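Local coordinates for probable chaperone (Pseudomonas aeruginosa, PDB 4JMF), which probably acts as a type III secretion chaperone of the CesT family, binding effector protein chains and keeping them ready for export, at residues 8-13 and 18-23. Numbering follows the deposited sequence.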
loop_
_atom_site.group_PDB
_atom_site.type_symbol
_atom_site.label_atom_id
_atom_site.label_comp_id
_atom_site.label_asym_id
_atom_site.label_seq_id
_atom_site.Cartn_x
_atom_site.Cartn_y
_atom_site.Cartn_z
ATOM N N ALA B 8 -4.903 10.768 15.606
ATOM C CA ALA B 8 -4.811 10.894 14.148
ATOM C C ALA B 8 -6.156 11.283 13.531
ATOM O O ALA B 8 -6.223 12.156 12.650
ATOM C CB ALA B 8 -4.300 9.605 13.529
ATOM N N ILE B 9 -7.221 10.623 13.975
ATOM C CA ILE B 9 -8.561 10.966 13.514
ATOM C C ILE B 9 -8.843 12.448 13.822
ATOM O O ILE B 9 -9.331 13.194 12.969
ATOM C CB ILE B 9 -9.633 10.066 14.169
ATOM C CG1 ILE B 9 -9.430 8.593 13.776
ATOM C CG2 ILE B 9 -11.040 10.531 13.786
ATOM C CD1 ILE B 9 -9.449 8.321 12.278
ATOM N N HIS B 10 -8.501 12.877 15.032
ATOM C CA HIS B 10 -8.677 14.284 15.416
ATOM C C HIS B 10 -7.999 15.239 14.425
ATOM O O HIS B 10 -8.596 16.237 13.968
ATOM C CB HIS B 10 -8.126 14.500 16.822
ATOM C CG HIS B 10 -8.448 15.843 17.408
ATOM N ND1 HIS B 10 -7.616 16.934 17.280
ATOM C CD2 HIS B 10 -9.501 16.260 18.153
ATOM C CE1 HIS B 10 -8.144 17.968 17.912
ATOM N NE2 HIS B 10 -9.288 17.587 18.447
ATOM N N GLN B 11 -6.762 14.929 14.060
ATOM C CA GLN B 11 -6.041 15.755 13.085
ATOM C C GLN B 11 -6.757 15.791 11.742
ATOM O O GLN B 11 -6.857 16.857 11.120
ATOM C CB GLN B 11 -4.596 15.248 12.917
ATOM C CG GLN B 11 -3.782 15.355 14.215
ATOM C CD GLN B 11 -3.603 16.804 14.665
ATOM O OE1 GLN B 11 -3.285 17.676 13.855
ATOM N NE2 GLN B 11 -3.825 17.069 15.961
ATOM N N LEU B 12 -7.267 14.639 11.290
ATOM C CA LEU B 12 -7.976 14.608 10.013
ATOM C C LEU B 12 -9.207 15.491 10.062
ATOM O O LEU B 12 -9.517 16.185 9.092
ATOM C CB LEU B 12 -8.374 13.182 9.625
ATOM C CG LEU B 12 -9.228 13.013 8.359
ATOM C CD1 LEU B 12 -8.488 13.466 7.087
ATOM C CD2 LEU B 12 -9.641 11.555 8.211
ATOM N N PHE B 13 -9.915 15.469 11.185
ATOM C CA PHE B 13 -11.133 16.267 11.274
ATOM C C PHE B 13 -10.847 17.774 11.298
ATOM O O PHE B 13 -11.643 18.576 10.785
ATOM C CB PHE B 13 -12.002 15.790 12.442
ATOM C CG PHE B 13 -12.871 14.602 12.087
ATOM C CD1 PHE B 13 -14.253 14.665 12.212
ATOM C CD2 PHE B 13 -12.301 13.445 11.565
ATOM C CE1 PHE B 13 -15.045 13.577 11.867
ATOM C CE2 PHE B 13 -13.093 12.351 11.212
ATOM C CZ PHE B 13 -14.459 12.418 11.362
ATOM N N LEU B 18 -14.228 19.434 10.097
ATOM C CA LEU B 18 -15.435 18.754 10.548
ATOM C C LEU B 18 -15.496 18.795 12.071
ATOM O O LEU B 18 -14.456 18.888 12.728
ATOM C CB LEU B 18 -15.441 17.309 10.061
ATOM C CG LEU B 18 -15.548 17.185 8.546
ATOM C CD1 LEU B 18 -15.470 15.739 8.109
ATOM C CD2 LEU B 18 -16.855 17.838 8.069
ATOM N N PRO B 19 -16.714 18.739 12.646
ATOM C CA PRO B 19 -16.784 18.727 14.114
ATOM C C PRO B 19 -16.095 17.455 14.610
ATOM O O PRO B 19 -16.254 16.410 13.976
ATOM C CB PRO B 19 -18.290 18.650 14.391
ATOM C CG PRO B 19 -18.965 19.067 13.092
ATOM C CD PRO B 19 -18.042 18.562 12.025
ATOM N N THR B 20 -15.317 17.535 15.683
ATOM C CA THR B 20 -14.574 16.363 16.152
ATOM C C THR B 20 -15.499 15.274 16.688
ATOM O O THR B 20 -16.392 15.549 17.494
ATOM C CB THR B 20 -13.505 16.713 17.205
ATOM O OG1 THR B 20 -14.035 17.654 18.145
ATOM C CG2 THR B 20 -12.286 17.306 16.533
ATOM N N PRO B 21 -15.279 14.028 16.233
ATOM C CA PRO B 21 -16.174 12.917 16.562
ATOM C C PRO B 21 -15.860 12.390 17.950
ATOM O O PRO B 21 -14.781 12.661 18.481
ATOM C CB PRO B 21 -15.800 11.863 15.519
ATOM C CG PRO B 21 -14.313 12.087 15.317
ATOM C CD PRO B 21 -14.102 13.581 15.456
ATOM N N ASN B 22 -16.792 11.652 18.534
ATOM C CA ASN B 22 -16.528 10.992 19.805
ATOM C C ASN B 22 -15.863 9.658 19.524
ATOM O O ASN B 22 -15.942 9.149 18.395
ATOM C CB ASN B 22 -17.827 10.794 20.586
ATOM C CG ASN B 22 -18.599 12.086 20.751
ATOM O OD1 ASN B 22 -18.042 13.101 21.174
ATOM N ND2 ASN B 22 -19.881 12.066 20.391
ATOM N N ASP B 23 -15.192 9.110 20.534
ATOM C CA ASP B 23 -14.567 7.805 20.397
ATOM C C ASP B 23 -15.608 6.817 19.909
ATOM O O ASP B 23 -16.437 6.344 20.681
ATOM C CB ASP B 23 -13.967 7.330 21.726
ATOM C CG ASP B 23 -12.743 8.132 22.135
ATOM O OD1 ASP B 23 -12.736 9.362 21.894
ATOM O OD2 ASP B 23 -11.793 7.534 22.694
#
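The F13 ring takes the P21 pyrrolidine ring on one face: CD of P21 sits 3.8 Å from the centroid of the F13 ring, 25° off its normal, a CH-pi contact shifted toward the CD1 side. At the rim, close to the ring plane, the carbonyl O of P19 comes to 3.2 Å from CD1 of F13, while CB of L18 approaches the same CD1 atom obliquely. Here, in the type III secretion chaperone fold of the CesT family, the chain leaves helix 3-15, turns and runs back in extended form along the helix toward strand 28-32. One turn earlier, I9 continues the apolar strip: its CG2 branch, anti to the backbone N, meets CG of P21 at 3.9 Å, whereas the end of the side chain turns away from P21; I9 also packs on L28 and L39 of the sheet. F13 and L18 both also pack on L30, and both touch the chain of another protein in the assembly: F13 packs on an apolar side chain of that protein and L18 on its backbone. Nearer solvent, the H10 imidazole swings over to T20 because its CG lies anti to the backbone N (chi1 -171°), and CD2 of H10 comes within 3.4 Å of the T20 methyl CG2. Beyond these side chains, D23, poorly ordered in the loop, is placed to salt-bridge R6 of helix 3-15. A single hydrogen bond joins the two backbones: N of L18 donates to O of F13 at 2.8 Å.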